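Local coordinates for exopolysaccharide biosynthesis protein (Pantoea stewartii subsp. stewartii DC283, PDB 6TGF) that modifies the glycan of the bacterial biofilm, probably by hydrolysis, and has a parallel beta-helix fold like that of bacteriophage tailspikes, at residues 548-553 with 559-564; 618-623 with 628-633; 646-651 with 656-661. All blocks are in the same frame, centred on the assembly; numbering follows the deposited sequence.

Contact 1: residues 548-553 with 559-564; sequences ANLYSP and WEIEVF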
loop_
_atom_site.group_PDB
_atom_site.type_symbol
_atom_site.label_atom_id
_atom_site.label_comp_id
_atom_site.label_asym_id
_atom_site.label_seq_id
_atom_site.Cartn_x
_atom_site.Cartn_y
_atom_site.Cartn_z
ATOM N N ALA B 548 -30.725 -25.800 13.337
ATOM C CA ALA B 548 -29.317 -26.117 13.008
ATOM C C ALA B 548 -28.920 -27.481 13.577
ATOM O O ALA B 548 -29.680 -28.036 14.393
ATOM C CB ALA B 548 -28.422 -25.029 13.552
ATOM N N ASN B 549 -27.767 -27.992 13.134
ATOM C CA ASN B 549 -27.008 -29.076 13.809
ATOM C C ASN B 549 -25.915 -28.424 14.661
ATOM O O ASN B 549 -25.060 -27.726 14.085
ATOM C CB ASN B 549 -26.403 -30.073 12.818
ATOM C CG ASN B 549 -25.530 -31.106 13.498
ATOM O OD1 ASN B 549 -26.020 -31.928 14.270
ATOM N ND2 ASN B 549 -24.235 -31.068 13.228
ATOM N N LEU B 550 -25.962 -28.629 15.980
ATOM C CA LEU B 550 -24.943 -28.134 16.943
ATOM C C LEU B 550 -23.840 -29.187 17.085
ATOM O O LEU B 550 -24.160 -30.318 17.503
ATOM C CB LEU B 550 -25.610 -27.862 18.296
ATOM C CG LEU B 550 -26.741 -26.835 18.297
ATOM C CD1 LEU B 550 -27.440 -26.816 19.647
ATOM C CD2 LEU B 550 -26.227 -25.447 17.944
ATOM N N TYR B 551 -22.596 -28.830 16.746
ATOM C CA TYR B 551 -21.389 -29.665 16.980
ATOM C C TYR B 551 -20.736 -29.247 18.302
ATOM O O TYR B 551 -20.157 -28.144 18.367
ATOM C CB TYR B 551 -20.386 -29.551 15.830
ATOM C CG TYR B 551 -19.212 -30.487 15.963
ATOM C CD1 TYR B 551 -18.082 -30.120 16.673
ATOM C CD2 TYR B 551 -19.242 -31.755 15.408
ATOM C CE1 TYR B 551 -17.006 -30.981 16.816
ATOM C CE2 TYR B 551 -18.173 -32.627 15.538
ATOM C CZ TYR B 551 -17.051 -32.240 16.247
ATOM O OH TYR B 551 -15.995 -33.095 16.374
ATOM N N SER B 552 -20.828 -30.115 19.314
ATOM C CA SER B 552 -20.236 -29.935 20.665
ATOM C C SER B 552 -18.948 -30.752 20.757
ATOM O O SER B 552 -19.004 -31.976 20.856
ATOM C CB SER B 552 -21.223 -30.326 21.737
ATOM O OG SER B 552 -22.549 -29.997 21.350
ATOM N N PRO B 553 -17.752 -30.119 20.699
ATOM C CA PRO B 553 -16.490 -30.863 20.684
ATOM C C PRO B 553 -16.122 -31.578 21.995
ATOM O O PRO B 553 -15.348 -32.513 21.925
ATOM C CB PRO B 553 -15.436 -29.789 20.368
ATOM C CG PRO B 553 -16.062 -28.496 20.844
ATOM C CD PRO B 553 -17.546 -28.665 20.599
ATOM N N TRP B 559 -25.230 -25.299 25.208
ATOM C CA TRP B 559 -25.797 -24.337 24.226
ATOM C C TRP B 559 -27.102 -23.763 24.789
ATOM O O TRP B 559 -27.864 -24.534 25.406
ATOM C CB TRP B 559 -26.054 -25.009 22.870
ATOM C CG TRP B 559 -24.840 -25.561 22.191
ATOM C CD1 TRP B 559 -24.296 -26.801 22.360
ATOM C CD2 TRP B 559 -24.033 -24.903 21.200
ATOM N NE1 TRP B 559 -23.200 -26.953 21.554
ATOM C CE2 TRP B 559 -23.013 -25.806 20.832
ATOM C CE3 TRP B 559 -24.065 -23.641 20.594
ATOM C CZ2 TRP B 559 -22.038 -25.484 19.889
ATOM C CZ3 TRP B 559 -23.101 -23.323 19.664
ATOM C CH2 TRP B 559 -22.102 -24.234 19.317
ATOM N N GLU B 560 -27.345 -22.466 24.578
ATOM C CA GLU B 560 -28.660 -21.813 24.811
ATOM C C GLU B 560 -29.067 -21.070 23.535
ATOM O O GLU B 560 -28.447 -20.032 23.237
ATOM C CB GLU B 560 -28.610 -20.864 26.011
ATOM C CG GLU B 560 -29.949 -20.223 26.331
ATOM C CD GLU B 560 -29.927 -19.256 27.500
ATOM O OE1 GLU B 560 -30.378 -19.643 28.594
ATOM O OE2 GLU B 560 -29.464 -18.114 27.313
ATOM N N ILE B 561 -30.059 -21.599 22.812
ATOM C CA ILE B 561 -30.664 -20.962 21.604
ATOM C C ILE B 561 -31.845 -20.101 22.059
ATOM O O ILE B 561 -32.881 -20.678 22.453
ATOM C CB ILE B 561 -31.096 -22.020 20.569
ATOM C CG1 ILE B 561 -29.902 -22.816 20.036
ATOM C CG2 ILE B 561 -31.891 -21.378 19.439
ATOM C CD1 ILE B 561 -30.282 -24.124 19.385
ATOM N N GLU B 562 -31.681 -18.776 22.014
ATOM C CA GLU B 562 -32.757 -17.787 22.282
ATOM C C GLU B 562 -33.517 -17.528 20.977
ATOM O O GLU B 562 -32.908 -16.971 20.044
ATOM C CB GLU B 562 -32.168 -16.490 22.837
ATOM C CG GLU B 562 -33.198 -15.396 23.056
ATOM C CD GLU B 562 -32.619 -14.062 23.489
ATOM O OE1 GLU B 562 -33.395 -13.099 23.618
ATOM O OE2 GLU B 562 -31.391 -13.986 23.688
ATOM N N VAL B 563 -34.789 -17.934 20.917
ATOM C CA VAL B 563 -35.741 -17.552 19.832
ATOM C C VAL B 563 -36.407 -16.240 20.257
ATOM O O VAL B 563 -37.453 -16.296 20.934
ATOM C CB VAL B 563 -36.776 -18.658 19.548
ATOM C CG1 VAL B 563 -37.728 -18.272 18.424
ATOM C CG2 VAL B 563 -36.105 -19.988 19.237
ATOM N N PHE B 564 -35.795 -15.108 19.897
ATOM C CA PHE B 564 -36.277 -13.742 20.225
ATOM C C PHE B 564 -37.392 -13.352 19.252
ATOM O O PHE B 564 -37.273 -13.663 18.054
ATOM C CB PHE B 564 -35.129 -12.734 20.184
ATOM C CG PHE B 564 -35.549 -11.315 20.467
ATOM C CD1 PHE B 564 -35.918 -10.934 21.748
ATOM C CD2 PHE B 564 -35.597 -10.368 19.455
ATOM C CE1 PHE B 564 -36.317 -9.632 22.012
ATOM C CE2 PHE B 564 -35.994 -9.067 19.722
ATOM C CZ PHE B 564 -36.354 -8.702 21.000
#

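Contact 2: residues 618-623 with 628-633; sequences RYVAKT and QVFIRL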
loop_
_atom_site.group_PDB
_atom_site.type_symbol
_atom_site.label_atom_id
_atom_site.label_comp_id
_atom_site.label_asym_id
_atom_site.label_seq_id
_atom_site.Cartn_x
_atom_site.Cartn_y
_atom_site.Cartn_z
ATOM N N ARG B 618 -38.292 -30.429 19.583
ATOM C CA ARG B 618 -37.761 -31.811 19.458
ATOM C C ARG B 618 -36.313 -31.725 18.964
ATOM O O ARG B 618 -35.969 -30.710 18.327
ATOM C CB ARG B 618 -38.631 -32.644 18.512
ATOM C CG ARG B 618 -40.102 -32.685 18.900
ATOM C CD ARG B 618 -40.898 -33.656 18.050
ATOM N NE ARG B 618 -40.658 -35.038 18.446
ATOM C CZ ARG B 618 -41.370 -35.719 19.343
ATOM N NH1 ARG B 618 -42.401 -35.161 19.958
ATOM N NH2 ARG B 618 -41.047 -36.971 19.620
ATOM N N TYR B 619 -35.501 -32.742 19.263
ATOM C CA TYR B 619 -34.069 -32.814 18.872
ATOM C C TYR B 619 -33.716 -34.243 18.443
ATOM O O TYR B 619 -34.483 -35.181 18.737
ATOM C CB TYR B 619 -33.173 -32.324 20.013
ATOM C CG TYR B 619 -33.126 -33.227 21.219
ATOM C CD1 TYR B 619 -34.069 -33.123 22.228
ATOM C CD2 TYR B 619 -32.135 -34.186 21.356
ATOM C CE1 TYR B 619 -34.032 -33.951 23.339
ATOM C CE2 TYR B 619 -32.085 -35.021 22.459
ATOM C CZ TYR B 619 -33.035 -34.903 23.457
ATOM O OH TYR B 619 -32.991 -35.723 24.547
ATOM N N VAL B 620 -32.578 -34.380 17.757
ATOM C CA VAL B 620 -32.013 -35.670 17.264
ATOM C C VAL B 620 -30.521 -35.695 17.609
ATOM O O VAL B 620 -29.746 -35.003 16.921
ATOM C CB VAL B 620 -32.251 -35.844 15.751
ATOM C CG1 VAL B 620 -31.567 -37.086 15.201
ATOM C CG2 VAL B 620 -33.734 -35.861 15.410
ATOM N N ALA B 621 -30.149 -36.452 18.644
ATOM C CA ALA B 621 -28.752 -36.684 19.078
ATOM C C ALA B 621 -28.345 -38.114 18.703
ATOM O O ALA B 621 -28.485 -39.012 19.556
ATOM C CB ALA B 621 -28.627 -36.429 20.559
ATOM N N LYS B 622 -27.878 -38.308 17.464
ATOM C CA LYS B 622 -27.542 -39.638 16.881
ATOM C C LYS B 622 -26.027 -39.886 16.928
ATOM O O LYS B 622 -25.610 -41.005 16.572
ATOM C CB LYS B 622 -28.082 -39.747 15.452
ATOM C CG LYS B 622 -29.480 -40.340 15.355
ATOM C CD LYS B 622 -30.029 -40.409 13.947
ATOM C CE LYS B 622 -31.543 -40.402 13.893
ATOM N NZ LYS B 622 -32.153 -41.224 14.965
ATOM N N THR B 623 -25.238 -38.887 17.336
ATOM C CA THR B 623 -23.792 -39.026 17.657
ATOM C C THR B 623 -23.515 -38.313 18.984
ATOM O O THR B 623 -24.398 -37.565 19.448
ATOM C CB THR B 623 -22.898 -38.485 16.533
ATOM O OG1 THR B 623 -22.866 -37.060 16.616
ATOM C CG2 THR B 623 -23.353 -38.903 15.151
ATOM N N GLN B 628 -29.140 -32.131 16.231
ATOM C CA GLN B 628 -30.110 -31.347 15.416
ATOM C C GLN B 628 -31.248 -30.872 16.324
ATOM O O GLN B 628 -31.780 -31.707 17.079
ATOM C CB GLN B 628 -30.673 -32.171 14.256
ATOM C CG GLN B 628 -29.648 -32.500 13.182
ATOM C CD GLN B 628 -29.041 -33.868 13.372
ATOM O OE1 GLN B 628 -29.725 -34.885 13.297
ATOM N NE2 GLN B 628 -27.740 -33.900 13.613
ATOM N N VAL B 629 -31.599 -29.584 16.248
ATOM C CA VAL B 629 -32.684 -28.947 17.053
ATOM C C VAL B 629 -33.802 -28.507 16.102
ATOM O O VAL B 629 -33.505 -27.762 15.148
ATOM C CB VAL B 629 -32.150 -27.766 17.888
ATOM C CG1 VAL B 629 -33.253 -27.078 18.680
ATOM C CG2 VAL B 629 -31.025 -28.199 18.815
ATOM N N PHE B 630 -35.031 -28.966 16.359
ATOM C CA PHE B 630 -36.272 -28.573 15.642
ATOM C C PHE B 630 -37.158 -27.760 16.593
ATOM O O PHE B 630 -37.176 -28.066 17.802
ATOM C CB PHE B 630 -37.020 -29.806 15.129
ATOM C CG PHE B 630 -36.291 -30.608 14.080
ATOM C CD1 PHE B 630 -35.241 -31.444 14.428
ATOM C CD2 PHE B 630 -36.666 -30.541 12.747
ATOM C CE1 PHE B 630 -34.574 -32.185 13.464
ATOM C CE2 PHE B 630 -36.001 -31.287 11.785
ATOM C CZ PHE B 630 -34.955 -32.106 12.145
ATOM N N ILE B 631 -37.860 -26.754 16.063
ATOM C CA ILE B 631 -38.851 -25.933 16.820
ATOM C C ILE B 631 -40.160 -25.878 16.021
ATOM O O ILE B 631 -40.099 -25.689 14.790
ATOM C CB ILE B 631 -38.303 -24.525 17.144
ATOM C CG1 ILE B 631 -37.977 -23.704 15.892
ATOM C CG2 ILE B 631 -37.099 -24.623 18.068
ATOM C CD1 ILE B 631 -37.997 -22.210 16.124
ATOM N N ARG B 632 -41.291 -26.069 16.704
ATOM C CA ARG B 632 -42.651 -25.870 16.141
ATOM C C ARG B 632 -42.995 -24.384 16.276
ATOM O O ARG B 632 -43.518 -23.984 17.335
ATOM C CB ARG B 632 -43.673 -26.768 16.845
ATOM C CG ARG B 632 -45.033 -26.809 16.162
ATOM C CD ARG B 632 -45.850 -28.029 16.541
ATOM N NE ARG B 632 -46.754 -28.411 15.463
ATOM C CZ ARG B 632 -48.070 -28.205 15.439
ATOM N NH1 ARG B 632 -48.685 -27.619 16.453
ATOM N NH2 ARG B 632 -48.775 -28.595 14.391
ATOM N N LEU B 633 -42.668 -23.600 15.245
ATOM C CA LEU B 633 -42.865 -22.128 15.216
ATOM C C LEU B 633 -44.370 -21.836 15.272
ATOM O O LEU B 633 -45.110 -22.410 14.450
ATOM C CB LEU B 633 -42.211 -21.565 13.948
ATOM C CG LEU B 633 -41.901 -20.070 13.958
ATOM C CD1 LEU B 633 -40.974 -19.695 15.108
ATOM C CD2 LEU B 633 -41.295 -19.634 12.635
#

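Contact 3: residues 646-651 with 656-661; sequences STAKDR and RCARVD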
loop_
_atom_site.group_PDB
_atom_site.type_symbol
_atom_site.label_atom_id
_atom_site.label_comp_id
_atom_site.label_asym_id
_atom_site.label_seq_id
_atom_site.Cartn_x
_atom_site.Cartn_y
_atom_site.Cartn_z
ATOM N N SER B 646 -22.897 -20.212 24.123
ATOM C CA SER B 646 -22.209 -21.531 24.130
ATOM C C SER B 646 -20.999 -21.514 25.070
ATOM O O SER B 646 -20.322 -20.471 25.151
ATOM C CB SER B 646 -21.803 -21.923 22.734
ATOM O OG SER B 646 -21.341 -23.265 22.700
ATOM N N THR B 647 -20.748 -22.645 25.740
ATOM C CA THR B 647 -19.539 -22.924 26.562
ATOM C C THR B 647 -18.496 -23.662 25.712
ATOM O O THR B 647 -17.362 -23.841 26.197
ATOM C CB THR B 647 -19.884 -23.760 27.801
ATOM O OG1 THR B 647 -20.179 -25.093 27.381
ATOM C CG2 THR B 647 -21.051 -23.199 28.583
ATOM N N ALA B 648 -18.875 -24.083 24.500
ATOM C CA ALA B 648 -18.042 -24.881 23.570
ATOM C C ALA B 648 -16.832 -24.058 23.110
ATOM O O ALA B 648 -16.958 -22.821 22.981
ATOM C CB ALA B 648 -18.878 -25.341 22.402
ATOM N N LYS B 649 -15.702 -24.732 22.875
ATOM C CA LYS B 649 -14.419 -24.118 22.440
ATOM C C LYS B 649 -14.545 -23.708 20.970
ATOM O O LYS B 649 -14.954 -24.559 20.157
ATOM C CB LYS B 649 -13.263 -25.100 22.658
ATOM C CG LYS B 649 -13.070 -25.546 24.103
ATOM C CD LYS B 649 -12.553 -26.963 24.256
ATOM C CE LYS B 649 -11.046 -27.049 24.366
ATOM N NZ LYS B 649 -10.604 -28.430 24.671
ATOM N N ASP B 650 -14.218 -22.450 20.654
ATOM C CA ASP B 650 -14.318 -21.870 19.288
ATOM C C ASP B 650 -12.990 -22.103 18.552
ATOM O O ASP B 650 -12.107 -22.776 19.124
ATOM C CB ASP B 650 -14.735 -20.396 19.345
ATOM C CG ASP B 650 -13.683 -19.456 19.910
ATOM O OD1 ASP B 650 -12.667 -19.952 20.433
ATOM O OD2 ASP B 650 -13.896 -18.229 19.829
ATOM N N ARG B 651 -12.864 -21.570 17.333
ATOM C CA ARG B 651 -11.744 -21.860 16.396
ATOM C C ARG B 651 -10.438 -21.239 16.908
ATOM O O ARG B 651 -9.366 -21.754 16.536
ATOM C CB ARG B 651 -12.083 -21.360 14.987
ATOM C CG ARG B 651 -11.053 -21.715 13.924
ATOM C CD ARG B 651 -10.835 -23.213 13.787
ATOM N NE ARG B 651 -9.748 -23.533 12.872
ATOM C CZ ARG B 651 -8.467 -23.666 13.214
ATOM N NH1 ARG B 651 -8.079 -23.510 14.470
ATOM N NH2 ARG B 651 -7.570 -23.960 12.288
ATOM N N ARG B 656 -10.614 -28.544 15.882
ATOM C CA ARG B 656 -11.907 -29.278 15.952
ATOM C C ARG B 656 -12.826 -28.537 16.935
ATOM O O ARG B 656 -13.034 -29.038 18.060
ATOM C CB ARG B 656 -11.651 -30.735 16.351
ATOM C CG ARG B 656 -12.831 -31.666 16.115
ATOM C CD ARG B 656 -12.551 -33.083 16.587
ATOM N NE ARG B 656 -12.305 -33.148 18.023
ATOM C CZ ARG B 656 -13.243 -33.112 18.969
ATOM N NH1 ARG B 656 -14.522 -33.007 18.650
ATOM N NH2 ARG B 656 -12.897 -33.177 20.243
ATOM N N CYS B 657 -13.349 -27.380 16.510
ATOM C CA CYS B 657 -14.049 -26.377 17.358
ATOM C C CYS B 657 -15.570 -26.566 17.299
ATOM O O CYS B 657 -16.036 -27.492 16.609
ATOM C CB CYS B 657 -13.700 -24.961 16.916
ATOM S SG CYS B 657 -14.135 -24.612 15.190
ATOM N N ALA B 658 -16.303 -25.711 18.019
ATOM C CA ALA B 658 -17.781 -25.622 18.014
ATOM C C ALA B 658 -18.266 -25.181 16.627
ATOM O O ALA B 658 -17.532 -24.434 15.948
ATOM C CB ALA B 658 -18.236 -24.660 19.082
ATOM N N ARG B 659 -19.459 -25.633 16.234
ATOM C CA ARG B 659 -20.123 -25.265 14.956
ATOM C C ARG B 659 -21.627 -25.097 15.186
ATOM O O ARG B 659 -22.194 -25.872 15.978
ATOM C CB ARG B 659 -19.898 -26.341 13.889
ATOM C CG ARG B 659 -18.666 -26.125 13.023
ATOM C CD ARG B 659 -18.237 -27.394 12.312
ATOM N NE ARG B 659 -19.358 -28.204 11.842
ATOM C CZ ARG B 659 -19.382 -29.539 11.807
ATOM N NH1 ARG B 659 -18.348 -30.250 12.229
ATOM N NH2 ARG B 659 -20.453 -30.167 11.356
ATOM N N VAL B 660 -22.230 -24.112 14.519
ATOM C CA VAL B 660 -23.699 -24.032 14.278
ATOM C C VAL B 660 -23.919 -24.259 12.779
ATOM O O VAL B 660 -23.772 -23.295 12.004
ATOM C CB VAL B 660 -24.292 -22.693 14.762
ATOM C CG1 VAL B 660 -25.745 -22.523 14.342
ATOM C CG2 VAL B 660 -24.159 -22.539 16.270
ATOM N N ASP B 661 -24.207 -25.505 12.390
ATOM C CA ASP B 661 -24.553 -25.881 10.994
ATOM C C ASP B 661 -25.991 -25.429 10.739
ATOM O O ASP B 661 -26.908 -26.264 10.852
ATOM C CB ASP B 661 -24.373 -27.381 10.749
ATOM C CG ASP B 661 -22.980 -27.895 11.063
ATOM O OD1 ASP B 661 -22.038 -27.077 11.065
ATOM O OD2 ASP B 661 -22.852 -29.110 11.308
#

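Contact 1: residues 548-553 with 559-564
L550 faces W559 across the interface between two beta-sheets, where the axes of the short segments 548-551 and 559-564 pass 10.4 Å apart and their directions differ by 156°. This is the layer-to-layer packing of a beta-sandwich: strand 543-551 lies in one antiparallel sheet and strand 558-564 in the other, and the chain between them passes from sheet to sheet. The isobutyl group of L550 covers one face of the indole. L550 CD2 sits over the six-membered ring of W559, 4.0 Å from its centroid, a CH-pi contact displaced toward the rim. The other branch, L550 CD1, lies 3.8 Å from W559 CG. It also reaches I561, meeting it tip to tip with L550 CD1 3.9 Å from I561 CD1. With CG anti to the carbonyl carbon (chi1 -61°), the indole lies alongside L550 and carries its N-H to S552. There W559 NE1 donates a hydrogen bond of 3.1 Å to S552 OG, moderately bent at 147° and slightly tilted from the ring plane. This bond satisfies the buried indole N-H and, together with L550 over the face, helps hold the ring's rotation. V660 and I644 add apolar cover to W559, and Y528 of the third subunit meets the indole edge-to-face. Near the plane of the indole, Y551 O approaches the benzo edge, 3.6 Å from W559 CZ2.

Contact 2: residues 618-623 with 628-633
R618, Y619 and V620 pair with F630, V629 and Q628 in the antiparallel beta-hairpin made by strands 614-620 and 626-633, within one of the two sheets of a beta-sandwich. The short strand axes approach to 4.7 Å and run at 161°. R618 with F630 and V620 with Q628 are hydrogen-bonded pairs, and Y619 with V629 is the non-hydrogen-bonded pair between them. Each hydrogen-bonded pair is closed by two backbone bonds. F630 N to R618 O measures 2.8 Å, whereas the return bond from R618 N to F630 O is longer, 3.2 Å, and its donor stands above the carbonyl plane. In the V620-Q628 pair, V620 N to Q628 O is 2.9 Å, and Q628 N donates back to V620 O. At the central pair the same Q628 O also receives a CA-H...O contact from Y619.

The side chains of V620, Q628 and F630 share one face of the sheet. Q628 bends at chi2 (96°), which folds its amide back beside the valine and brings Q628 OE1 to 3.4 Å from V620 CG1, while NE2 is directed to N549 OD1 on the adjoining strand. On the diagonal, V620 CG2 comes to 4.2 Å from F630 CE1. R618 starts on this face as well, but its guanidinium leads away to S673 O. Y619 and V629 occupy the opposite face, turned toward the second sheet, where V629 touches V595. With CG between the backbone N and the carbonyl carbon (chi1 69°), the Y619 ring swings clear of V629 and meets H674 edge-to-face, while Y619 CB lies 3.3 Å from Q628 O.

Contact 3: residues 646-651 with 656-661
A658 and C657 rest against A648, K649, R651 and the backbone of D650 in the loop that carries the chain from strand 637-646 into strand 659-664, at an interface between subunits. The two arms are tied by one backbone bond, from A658 N to K649 O, 2.8 Å long and fairly straight at 155°. On one side of this bond the methyl groups of A648 and A658 meet, and both also touch W559. The loop spans the two layers of a beta-sandwich, since strand 637-646 belongs to one sheet and strand 659-664 to the other. It leaves the first through an ST turn, in which A648 N donates to S646 OG at 3.2 Å. On the other side of the tie, a chi1 of 59° turns the C657 sulfur alongside R651, with C657 SG 3.8 Å from R651 CD. R651 bends at chi2, and its NE forms a salt bridge with E507 of the second subunit. The D650 side chain points away from C657; its OD2 forms a salt bridge with K525 and a hydrogen bond with S523 OG, both of the second subunit. Farther along, R659 grips D661 side-on: R659 NE to D661 OD1 is 3.0 Å, R659 NH2 to D661 OD2 is 2.6 Å, and each carboxylate oxygen uses its syn lone pair. N549 ND2 also bonds D661 OD2, and R659 makes a cation-pi contact with W506 of the second subunit.

How the contacts relate
All three contacts belong to one beta-sandwich. Contact 1 joins its two sheets through buried apolar side chains and an indole bond, contact 2 lies within one sheet and rests on paired backbone bonds, and contact 3 ties the loop between sheets with a lone backbone bond. Strand 543-551 of contact 1 lies between strand 626-633 of contact 2 and strand 659-664 of contact 3. L550 CD1 packs on V629 CG2 at 3.9 Å, and Y551 OH reaches R656 NH1 at 2.7 Å. Contacts 2 and 3 do not touch, their nearest atoms being about 7 Å apart. Contacts 1 and 3 are buried and meet both neighbouring subunits; contact 2 is partly exposed and meets the third through Y619.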